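Fatty acid amide hydrolase (Candida albicans, PDB 6KVR) probably hydrolyses monocarboxylic acid amides to the carboxylate and ammonium, as a member of the amidase signature family. Local coordinates at residues N10-L14 / D15-D19; I359-A362 / L363-V367; T515-K518 / Y519-K522. All blocks are in the same frame, centred on the assembly; numbering follows the deposited sequence.

Contact 1: residues N10-L14 / D15-D19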
ATOM      1  N   ASN A  10      27.308 -19.207  -3.883  1.00 27.82           N
ATOM      2  CA  ASN A  10      26.877 -20.569  -4.178  1.00 32.90           C
ATOM      3  C   ASN A  10      25.376 -20.658  -4.429  1.00 32.41           C
ATOM      4  O   ASN A  10      24.798 -21.740  -4.322  1.00 31.62           O
ATOM      5  CB  ASN A  10      27.273 -21.505  -3.037  1.00 34.59           C
ATOM      6  CG  ASN A  10      26.449 -21.262  -1.780  1.00 43.00           C
ATOM      7  OD1 ASN A  10      26.168 -20.108  -1.414  1.00 41.01           O
ATOM      8  ND2 ASN A  10      26.054 -22.343  -1.110  1.00 39.19           N
ATOM      9  N   LYS A  11      24.727 -19.541  -4.749  1.00 31.52           N
ATOM     10  CA  LYS A  11      23.291 -19.535  -4.983  1.00 30.74           C
ATOM     11  C   LYS A  11      22.926 -19.216  -6.424  1.00 28.43           C
ATOM     12  O   LYS A  11      21.835 -19.589  -6.865  1.00 28.17           O
ATOM     13  CB  LYS A  11      22.597 -18.525  -4.047  1.00 29.16           C
ATOM     14  CG  LYS A  11      22.837 -18.766  -2.549  1.00 26.52           C
ATOM     15  CD  LYS A  11      22.304 -20.132  -2.111  1.00 32.46           C
ATOM     16  CE  LYS A  11      22.031 -20.189  -0.614  1.00 36.47           C
ATOM     17  NZ  LYS A  11      22.999 -19.327   0.136  1.00 45.85           N
ATOM     18  N   ASP A  12      23.801 -18.533  -7.158  1.00 24.31           N
ATOM     19  CA  ASP A  12      23.578 -18.224  -8.568  1.00 26.37           C
ATOM     20  C   ASP A  12      24.894 -18.542  -9.267  1.00 27.09           C
ATOM     21  O   ASP A  12      25.940 -17.958  -8.910  1.00 29.89           O
ATOM     22  CB  ASP A  12      23.154 -16.759  -8.752  1.00 25.87           C
ATOM     23  CG  ASP A  12      22.794 -16.400 -10.210  1.00 32.64           C
ATOM     24  OD1 ASP A  12      21.911 -15.512 -10.407  1.00 25.55           O
ATOM     25  OD2 ASP A  12      23.377 -16.992 -11.155  1.00 30.13           O
ATOM     26  N   PRO A  13      24.911 -19.460 -10.235  1.00 28.64           N
ATOM     27  CA  PRO A  13      26.187 -19.816 -10.875  1.00 30.50           C
ATOM     28  C   PRO A  13      26.770 -18.699 -11.723  1.00 34.36           C
ATOM     29  O   PRO A  13      27.981 -18.714 -11.984  1.00 33.00           O
ATOM     30  CB  PRO A  13      25.830 -21.050 -11.718  1.00 34.09           C
ATOM     31  CG  PRO A  13      24.346 -20.959 -11.953  1.00 32.62           C
ATOM     32  CD  PRO A  13      23.779 -20.263 -10.739  1.00 34.63           C
ATOM     33  N   LEU A  14      25.958 -17.726 -12.148  1.00 31.57           N
ATOM     34  CA  LEU A  14      26.456 -16.539 -12.850  1.00 30.25           C
ATOM     35  C   LEU A  14      27.086 -16.891 -14.204  1.00 32.13           C
ATOM     36  O   LEU A  14      28.068 -16.279 -14.629  1.00 31.48           O
ATOM     37  CB  LEU A  14      27.454 -15.766 -11.983  1.00 25.85           C
ATOM     38  CG  LEU A  14      27.049 -15.292 -10.580  1.00 34.07           C
ATOM     39  CD1 LEU A  14      28.274 -14.750  -9.880  1.00 33.11           C
ATOM     40  CD2 LEU A  14      25.948 -14.228 -10.633  1.00 29.16           C
ATOM     41  N   ASP A  15      26.528 -17.883 -14.898  1.00 29.17           N
ATOM     42  CA  ASP A  15      27.124 -18.365 -16.138  1.00 34.85           C
ATOM     43  C   ASP A  15      26.358 -17.957 -17.390  1.00 36.82           C
ATOM     44  O   ASP A  15      26.774 -18.319 -18.494  1.00 43.87           O
ATOM     45  CB  ASP A  15      27.274 -19.893 -16.096  1.00 35.14           C
ATOM     46  CG  ASP A  15      25.966 -20.611 -15.809  1.00 42.14           C
ATOM     47  OD1 ASP A  15      24.911 -19.951 -15.686  1.00 45.06           O
ATOM     48  OD2 ASP A  15      25.993 -21.857 -15.713  1.00 52.66           O
ATOM     49  N   LYS A  16      25.259 -17.223 -17.261  1.00 36.11           N
ATOM     50  CA  LYS A  16      24.484 -16.767 -18.406  1.00 35.45           C
ATOM     51  C   LYS A  16      24.345 -15.253 -18.387  1.00 32.01           C
ATOM     52  O   LYS A  16      23.305 -14.710 -18.770  1.00 28.96           O
ATOM     53  CB  LYS A  16      23.099 -17.423 -18.435  1.00 39.11           C
ATOM     54  CG  LYS A  16      23.110 -18.945 -18.645  1.00 45.22           C
ATOM     55  CD  LYS A  16      21.702 -19.542 -18.899  1.00 50.80           C
ATOM     56  CE  LYS A  16      20.739 -19.288 -17.724  1.00 47.69           C
ATOM     57  NZ  LYS A  16      19.609 -20.277 -17.635  1.00 53.98           N
ATOM     58  N   TYR A  17      25.392 -14.551 -17.933  1.00 27.68           N
ATOM     59  CA  TYR A  17      25.382 -13.092 -17.831  1.00 30.24           C
ATOM     60  C   TYR A  17      26.419 -12.446 -18.739  1.00 32.36           C
ATOM     61  O   TYR A  17      26.077 -11.553 -19.518  1.00 34.41           O
ATOM     62  CB  TYR A  17      25.666 -12.637 -16.390  1.00 30.21           C
ATOM     63  CG  TYR A  17      24.601 -12.933 -15.367  1.00 28.80           C
ATOM     64  CD1 TYR A  17      24.453 -14.206 -14.841  1.00 30.21           C
ATOM     65  CD2 TYR A  17      23.785 -11.923 -14.879  1.00 29.11           C
ATOM     66  CE1 TYR A  17      23.506 -14.480 -13.886  1.00 27.95           C
ATOM     67  CE2 TYR A  17      22.815 -12.182 -13.913  1.00 28.44           C
ATOM     68  CZ  TYR A  17      22.682 -13.467 -13.423  1.00 28.01           C
ATOM     69  OH  TYR A  17      21.739 -13.752 -12.464  1.00 25.67           O
ATOM     70  N   GLU A  18      27.691 -12.836 -18.617  1.00 31.77           N
ATOM     71  CA  GLU A  18      28.826 -12.143 -19.208  1.00 35.20           C
ATOM     72  C   GLU A  18      29.285 -12.790 -20.505  1.00 33.81           C
ATOM     73  O   GLU A  18      29.204 -14.005 -20.677  1.00 33.21           O
ATOM     74  CB  GLU A  18      30.019 -12.141 -18.258  1.00 36.45           C
ATOM     75  CG  GLU A  18      29.937 -11.240 -17.076  1.00 35.87           C
ATOM     76  CD  GLU A  18      31.012 -11.596 -16.059  1.00 37.92           C
ATOM     77  OE1 GLU A  18      31.068 -12.778 -15.656  1.00 38.93           O
ATOM     78  OE2 GLU A  18      31.801 -10.712 -15.670  1.00 37.47           O
ATOM     79  N   ASP A  19      29.843 -11.959 -21.386  1.00 37.52           N
ATOM     80  CA  ASP A  19      30.477 -12.421 -22.615  1.00 40.60           C
ATOM     81  C   ASP A  19      31.348 -11.319 -23.194  1.00 38.23           C
ATOM     82  O   ASP A  19      30.840 -10.412 -23.866  1.00 36.52           O
ATOM     83  CB  ASP A  19      29.437 -12.855 -23.644  1.00 40.32           C
ATOM     84  CG  ASP A  19      30.058 -13.590 -24.807  1.00 45.98           C
ATOM     85  OD1 ASP A  19      30.789 -12.942 -25.599  1.00 46.95           O
ATOM     86  OD2 ASP A  19      29.812 -14.815 -24.935  1.00 49.86           O
TER
HETATM   87  O   HOH W   1      28.169 -15.220 -17.177  1.00 27.96           O
HETATM   88  O   HOH W   2      30.569 -14.808 -13.980  1.00 40.87           O

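Contact 2: residues I359-A362 / L363-V367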
ATOM      1  N   ILE A 359      31.578   3.974  15.277  1.00 26.30           N
ATOM      2  CA  ILE A 359      30.117   3.946  15.397  1.00 28.49           C
ATOM      3  C   ILE A 359      29.703   3.766  16.853  1.00 28.20           C
ATOM      4  O   ILE A 359      28.773   4.427  17.338  1.00 30.24           O
ATOM      5  CB  ILE A 359      29.503   2.838  14.513  1.00 25.00           C
ATOM      6  CG1 ILE A 359      30.053   2.885  13.077  1.00 26.16           C
ATOM      7  CG2 ILE A 359      27.996   2.979  14.479  1.00 27.92           C
ATOM      8  CD1 ILE A 359      29.794   4.198  12.356  1.00 22.87           C
ATOM      9  N   ARG A 360      30.364   2.854  17.564  1.00 25.88           N
ATOM     10  CA  ARG A 360      30.058   2.668  18.972  1.00 28.76           C
ATOM     11  C   ARG A 360      30.244   3.970  19.743  1.00 30.77           C
ATOM     12  O   ARG A 360      29.369   4.373  20.521  1.00 29.80           O
ATOM     13  CB  ARG A 360      30.926   1.559  19.559  1.00 30.70           C
ATOM     14  CG  ARG A 360      30.661   1.294  21.054  1.00 38.69           C
ATOM     15  CD  ARG A 360      31.451   0.093  21.556  1.00 34.01           C
ATOM     16  NE  ARG A 360      32.875   0.268  21.304  1.00 39.45           N
ATOM     17  CZ  ARG A 360      33.762  -0.712  21.365  1.00 35.94           C
ATOM     18  NH1 ARG A 360      33.399  -1.946  21.669  1.00 35.61           N
ATOM     19  NH2 ARG A 360      35.046  -0.444  21.125  1.00 40.30           N
ATOM     20  N   ARG A 361      31.364   4.663  19.510  1.00 30.11           N
ATOM     21  CA  ARG A 361      31.641   5.892  20.249  1.00 30.15           C
ATOM     22  C   ARG A 361      30.605   6.964  19.938  1.00 33.11           C
ATOM     23  O   ARG A 361      30.036   7.576  20.851  1.00 35.18           O
ATOM     24  CB  ARG A 361      33.051   6.401  19.938  1.00 32.63           C
ATOM     25  CG  ARG A 361      33.384   7.732  20.606  1.00 37.46           C
ATOM     26  CD  ARG A 361      34.861   8.121  20.501  1.00 34.12           C
ATOM     27  NE  ARG A 361      35.306   8.261  19.123  1.00 32.65           N
ATOM     28  CZ  ARG A 361      35.215   9.375  18.408  1.00 35.85           C
ATOM     29  NH1 ARG A 361      34.712  10.485  18.920  1.00 32.53           N
ATOM     30  NH2 ARG A 361      35.631   9.370  17.143  1.00 32.65           N
ATOM     31  N   ALA A 362      30.332   7.198  18.647  1.00 29.96           N
ATOM     32  CA  ALA A 362      29.388   8.249  18.278  1.00 31.09           C
ATOM     33  C   ALA A 362      27.980   7.950  18.798  1.00 33.63           C
ATOM     34  O   ALA A 362      27.287   8.850  19.292  1.00 30.19           O
ATOM     35  CB  ALA A 362      29.383   8.439  16.764  1.00 29.89           C
ATOM     36  N   LEU A 363      27.534   6.700  18.682  1.00 32.31           N
ATOM     37  CA  LEU A 363      26.248   6.328  19.255  1.00 30.67           C
ATOM     38  C   LEU A 363      26.220   6.619  20.755  1.00 37.05           C
ATOM     39  O   LEU A 363      25.293   7.263  21.265  1.00 33.90           O
ATOM     40  CB  LEU A 363      25.973   4.853  18.969  1.00 32.53           C
ATOM     41  CG  LEU A 363      24.601   4.340  19.402  1.00 37.99           C
ATOM     42  CD1 LEU A 363      23.502   5.298  18.944  1.00 30.28           C
ATOM     43  CD2 LEU A 363      24.379   2.933  18.852  1.00 31.41           C
ATOM     44  N   ASN A 364      27.259   6.187  21.474  1.00 35.45           N
ATOM     45  CA  ASN A 364      27.310   6.414  22.916  1.00 39.63           C
ATOM     46  C   ASN A 364      27.311   7.903  23.259  1.00 36.17           C
ATOM     47  O   ASN A 364      26.660   8.326  24.224  1.00 40.13           O
ATOM     48  CB  ASN A 364      28.542   5.734  23.509  1.00 37.24           C
ATOM     49  CG  ASN A 364      28.540   5.769  25.008  1.00 40.73           C
ATOM     50  OD1 ASN A 364      27.667   5.189  25.647  1.00 44.87           O
ATOM     51  ND2 ASN A 364      29.500   6.472  25.587  1.00 45.09           N
ATOM     52  N   THR A 365      28.035   8.713  22.486  1.00 34.48           N
ATOM     53  CA  THR A 365      28.059  10.149  22.762  1.00 36.66           C
ATOM     54  C   THR A 365      26.683  10.770  22.540  1.00 40.28           C
ATOM     55  O   THR A 365      26.260  11.649  23.303  1.00 38.48           O
ATOM     56  CB  THR A 365      29.119  10.846  21.896  1.00 36.80           C
ATOM     57  OG1 THR A 365      30.423  10.349  22.228  1.00 36.84           O
ATOM     58  CG2 THR A 365      29.114  12.352  22.125  1.00 35.26           C
ATOM     59  N   VAL A 366      25.955  10.312  21.512  1.00 35.13           N
ATOM     60  CA  VAL A 366      24.658  10.919  21.217  1.00 34.48           C
ATOM     61  C   VAL A 366      23.637  10.529  22.283  1.00 33.31           C
ATOM     62  O   VAL A 366      22.840  11.362  22.733  1.00 33.33           O
ATOM     63  CB  VAL A 366      24.203  10.541  19.792  1.00 32.83           C
ATOM     64  CG1 VAL A 366      22.716  10.852  19.571  1.00 26.59           C
ATOM     65  CG2 VAL A 366      25.055  11.281  18.762  1.00 28.25           C
ATOM     66  N   VAL A 367      23.661   9.269  22.720  1.00 32.64           N
ATOM     67  CA  VAL A 367      22.754   8.831  23.777  1.00 39.55           C
ATOM     68  C   VAL A 367      22.977   9.652  25.047  1.00 43.38           C
ATOM     69  O   VAL A 367      22.019  10.070  25.709  1.00 38.33           O
ATOM     70  CB  VAL A 367      22.921   7.324  24.041  1.00 37.37           C
ATOM     71  CG1 VAL A 367      22.229   6.934  25.337  1.00 39.74           C
ATOM     72  CG2 VAL A 367      22.361   6.500  22.868  1.00 35.99           C
TER
HETATM   73  O   HOH W   3      32.717  11.579  21.269  1.00 36.34           O
HETATM   74  O   HOH W   4      31.410   7.760  23.990  1.00 41.32           O

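Contact 3: residues T515-K518 / Y519-K522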
ATOM      1  N   THR A 515      39.086  -7.877  21.438  1.00 36.26           N
ATOM      2  CA  THR A 515      39.841  -8.874  20.674  1.00 40.34           C
ATOM      3  C   THR A 515      39.450 -10.298  21.031  1.00 40.62           C
ATOM      4  O   THR A 515      39.766 -11.219  20.273  1.00 44.11           O
ATOM      5  CB  THR A 515      41.372  -8.696  20.853  1.00 43.63           C
ATOM      6  OG1 THR A 515      41.710  -8.687  22.244  1.00 54.75           O
ATOM      7  CG2 THR A 515      41.860  -7.401  20.235  1.00 38.68           C
ATOM      8  N   LYS A 516      38.753 -10.502  22.143  1.00 41.21           N
ATOM      9  CA  LYS A 516      38.252 -11.821  22.501  1.00 45.18           C
ATOM     10  C   LYS A 516      36.785 -12.005  22.123  1.00 42.93           C
ATOM     11  O   LYS A 516      36.122 -12.909  22.642  1.00 48.04           O
ATOM     12  CB  LYS A 516      38.458 -12.078  23.990  1.00 47.72           C
ATOM     13  CG  LYS A 516      38.166 -10.855  24.798  1.00 56.15           C
ATOM     14  CD  LYS A 516      39.176 -10.609  25.909  1.00 56.48           C
ATOM     15  CE  LYS A 516      38.778 -11.316  27.205  1.00 69.02           C
ATOM     16  NZ  LYS A 516      39.737 -11.012  28.302  1.00 65.74           N
ATOM     17  N   TYR A 517      36.284 -11.202  21.190  1.00 39.96           N
ATOM     18  CA  TYR A 517      34.945 -11.393  20.652  1.00 39.11           C
ATOM     19  C   TYR A 517      34.859 -12.707  19.873  1.00 41.13           C
ATOM     20  O   TYR A 517      35.784 -13.086  19.143  1.00 41.72           O
ATOM     21  CB  TYR A 517      34.589 -10.200  19.763  1.00 39.07           C
ATOM     22  CG  TYR A 517      33.149 -10.135  19.315  1.00 37.96           C
ATOM     23  CD1 TYR A 517      32.128  -9.814  20.211  1.00 36.84           C
ATOM     24  CD2 TYR A 517      32.810 -10.374  17.989  1.00 36.44           C
ATOM     25  CE1 TYR A 517      30.800  -9.749  19.796  1.00 35.52           C
ATOM     26  CE2 TYR A 517      31.495 -10.306  17.560  1.00 36.46           C
ATOM     27  CZ  TYR A 517      30.495  -9.995  18.462  1.00 36.01           C
ATOM     28  OH  TYR A 517      29.197  -9.942  18.016  1.00 34.08           O
ATOM     29  N   LYS A 518      33.752 -13.417  20.054  1.00 39.16           N
ATOM     30  CA  LYS A 518      33.449 -14.629  19.305  1.00 42.75           C
ATOM     31  C   LYS A 518      32.453 -14.276  18.201  1.00 41.19           C
ATOM     32  O   LYS A 518      31.342 -13.821  18.490  1.00 41.52           O
ATOM     33  CB  LYS A 518      32.873 -15.699  20.235  1.00 48.15           C
ATOM     34  CG  LYS A 518      32.261 -16.908  19.536  1.00 52.51           C
ATOM     35  CD  LYS A 518      32.018 -18.049  20.530  1.00 58.30           C
ATOM     36  CE  LYS A 518      30.832 -17.741  21.458  1.00 66.76           C
ATOM     37  NZ  LYS A 518      31.081 -18.103  22.893  1.00 66.36           N
ATOM     38  N   TYR A 519      32.858 -14.458  16.946  1.00 37.88           N
ATOM     39  CA  TYR A 519      32.007 -14.063  15.831  1.00 35.41           C
ATOM     40  C   TYR A 519      30.802 -14.987  15.726  1.00 36.10           C
ATOM     41  O   TYR A 519      30.903 -16.198  15.945  1.00 39.19           O
ATOM     42  CB  TYR A 519      32.801 -14.075  14.526  1.00 30.92           C
ATOM     43  CG  TYR A 519      33.800 -12.957  14.426  1.00 35.41           C
ATOM     44  CD1 TYR A 519      33.386 -11.637  14.469  1.00 29.82           C
ATOM     45  CD2 TYR A 519      35.166 -13.217  14.305  1.00 33.31           C
ATOM     46  CE1 TYR A 519      34.299 -10.598  14.404  1.00 34.12           C
ATOM     47  CE2 TYR A 519      36.088 -12.178  14.229  1.00 36.41           C
ATOM     48  CZ  TYR A 519      35.643 -10.869  14.280  1.00 33.02           C
ATOM     49  OH  TYR A 519      36.542  -9.821  14.206  1.00 36.42           O
ATOM     50  N   ARG A 520      29.650 -14.411  15.389  1.00 35.93           N
ATOM     51  CA  ARG A 520      28.433 -15.199  15.209  1.00 31.93           C
ATOM     52  C   ARG A 520      28.263 -15.758  13.802  1.00 28.26           C
ATOM     53  O   ARG A 520      27.422 -16.640  13.605  1.00 32.05           O
ATOM     54  CB  ARG A 520      27.202 -14.355  15.525  1.00 29.26           C
ATOM     55  CG  ARG A 520      27.287 -13.555  16.783  1.00 33.45           C
ATOM     56  CD  ARG A 520      26.823 -12.148  16.455  1.00 35.82           C
ATOM     57  NE  ARG A 520      26.265 -11.473  17.608  1.00 34.66           N
ATOM     58  CZ  ARG A 520      25.974 -10.183  17.658  1.00 36.02           C
ATOM     59  NH1 ARG A 520      26.270  -9.366  16.659  1.00 32.22           N
ATOM     60  NH2 ARG A 520      25.365  -9.703  18.741  1.00 39.74           N
ATOM     61  N   SER A 521      29.013 -15.265  12.819  1.00 31.46           N
ATOM     62  CA  SER A 521      28.811 -15.684  11.435  1.00 30.07           C
ATOM     63  C   SER A 521      30.052 -15.341  10.616  1.00 26.83           C
ATOM     64  O   SER A 521      30.913 -14.562  11.040  1.00 26.95           O
ATOM     65  CB  SER A 521      27.563 -15.014  10.839  1.00 26.81           C
ATOM     66  OG  SER A 521      27.787 -13.615  10.670  1.00 28.10           O
ATOM     67  N   LYS A 522      30.138 -15.929   9.423  1.00 24.56           N
ATOM     68  CA  LYS A 522      31.227 -15.555   8.531  1.00 26.82           C
ATOM     69  C   LYS A 522      31.085 -14.100   8.093  1.00 31.52           C
ATOM     70  O   LYS A 522      32.087 -13.379   7.969  1.00 30.82           O
ATOM     71  CB  LYS A 522      31.266 -16.474   7.309  1.00 34.85           C
ATOM     72  CG  LYS A 522      31.783 -17.897   7.548  1.00 31.16           C
ATOM     73  CD  LYS A 522      32.054 -18.570   6.209  1.00 42.14           C
ATOM     74  CE  LYS A 522      32.443 -20.039   6.341  1.00 49.58           C
ATOM     75  NZ  LYS A 522      31.275 -20.947   6.158  1.00 59.02           N
TER

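Contact 1: residues N10-L14 / D15-D19
The phenol ring of Tyr17 meets the carboxylate of Asp12 at its edge: Asp12 OD2 lies near the ring plane, 3.7 Å from Tyr17 CE1, and the carboxylate is turned 52° against the ring. Leu14 CA approaches the same ring obliquely, 3.7 Å from Tyr17 CD1. Asp12 and Tyr17 reach for each other from opposite directions, and Tyr17 OH donates to Asp12 OD1 at 2.7 Å, on the syn side of the carboxylate and 25° out of its plane. The other oxygen turns back on its own chain: Leu14 N donates to Asp12 OD2 at 2.9 Å, reaching it on the anti side, which makes an Asx turn. CG of Asp12, trans to its amide nitrogen (chi1 -175°), directs the carboxylate toward Tyr17, where its two oxygens take the two donors. The apolar share is slight, Leu14 CD2 coming within 4.1 Å of Tyr17 CE1, while the Leu14 side chain also rests on Lys420 and Leu423 of helix 417-423. Two waters tie Leu14 O to Glu18. Water 1 donates to Leu14 O and accepts from Glu18 N, and water 2 donates to Leu14 O and, at 2.7 Å, to Glu18 OE1. Beyond the segments, Asn401 ND2 gives Asp12 OD1 a second donor, and Asp19, the N-cap of helix 20-40, accepts from Ile22 N through OD1. The geometry thus describes an N-terminal lead-in to that helix, folded about a buried acid. With a phenol, an amide side chain and a backbone N-H all directed at it, the Asp12 carboxylate is probably stabilised as the anion, and those donors would limit its rotation.

Contact 2: residues I359-A362 / L363-V367
Arg361 and Thr365 are joined through backbone, hydroxyl and water. Thr365 N donates to Arg361 O at 2.8 Å with an N-H...O angle of 157°. Thr365 OG1 stands 3.1 Å from the same Arg361 O, but the hydroxyl proton could instead serve a different oxygen, so this bond is not settled. The torsion that sets OG1 trans to the carbonyl carbon (chi1 -63°) swings this hydroxyl back over the preceding turn. Three more i to i+4 bonds continue the ladder: Leu363 N to Ile359 O at 2.9 Å, Asn364 N to Arg360 O, and Val366 N to Ala362 O at 3.0 Å. On the polar flank, water 3 accepts from Arg361 NH1 and lies 2.8 Å from Thr365 OG1, bridging the two side chains, and water 4 accepts from Asn364 ND2 at 2.8 Å. The arginines direct their charged ends elsewhere, Arg361 to Asp508 and Phe502 O, Arg360 to Asp514. Farther round, side-chain carbons lie over the carbonyls of the preceding turn: Val366 CG2 is 3.3 Å from Ala362 O, and Leu363 CB sits equally close to Ile359 O. The apolar packing is made with the central sheet, where Ile359, Leu363 and Val366 lie on strands 462-466 and 540-546 and Ala362 adds to the packing on the latter. Helix 357-372 is the crossover of the beta-alpha-beta unit running from strand 343-346 to strand 376-379, and this turn is amphipathic. With these carbonyls and N-H groups paired along the helix, the sheet-facing flank can be mainly aliphatic, whereas the other flank turns its arginines to acidic partners outside this turn and to ordered water.

Contact 3: residues T515-K518 / Y519-K522
Tyr517 and Tyr519 form the close-packed part of this loop, an offset edge-to-face pair with ring centroids 5.7 Å apart and planes at 78°. Tyr517 supplies the edge: its CD2 is 3.8 Å from Tyr519 CD1, and its CE2 comes nearly as close to that same atom, while Tyr519 CD1 lies in the plane of the Tyr517 ring. The two side chains cross at about a right angle; their first torsions differ, which helps set the rings against each other. CG of Tyr517 is trans to the amide nitrogen (chi1 -170°), whereas that of Tyr519 is trans to the carbonyl carbon (chi1 -71°). Arg354 makes a cation-pi contact with Tyr517. A second close approach belongs to the phenol oxygen. Tyr517 OH sits over one face of the Arg520 guanidinium, 3.3 Å from Arg520 CZ and offset toward the rim. Its distances of 3.3 Å to Arg520 NE and Arg520 NH1 meet poor angles, so this is an oxygen set over the guanidinium face, not a hydrogen bond. Both polar ends meet in Glu524, whose OE2 is hydrogen-bonded to Tyr517 OH and salt-bridged to Arg520 NH1; Arg520 NH2 pairs with Asp349. The loose side belongs to Lys518, an exposed residue whose CB and CG touch just the backbone of Tyr519, with CG 3.6 Å from Tyr519 N. The loop closes on Ser521, the N-cap of helix 522-529, which accepts from Glu524 N through OG, and the Tyr519 ring lies against that helix. Chemically, the loop links aromatic packing to an ion network: the shared carboxylate of Glu524 probably offsets the arginine charge and helps keep the phenol oxygen over the guanidinium face at the surface.

How the contacts relate
Contact 2 is the one most engaged with the fold's interior, since its helix lies on the central sheet, whereas contact 3 is a surface contact and contact 1 is partly buried in the N-terminal lead-in. Contacts 1 and 3 resemble each other in position, each being a loop that ends at a helix N-cap, and their nearest atoms are about 9 Å apart. Yet a carboxylate and waters organise contact 1, and two tyrosines with an arginine organise contact 3. The regular backbone ladder of contact 2 has no counterpart in either. Contacts 2 and 3, with centres about 21 Å apart, both lie within the amidase range.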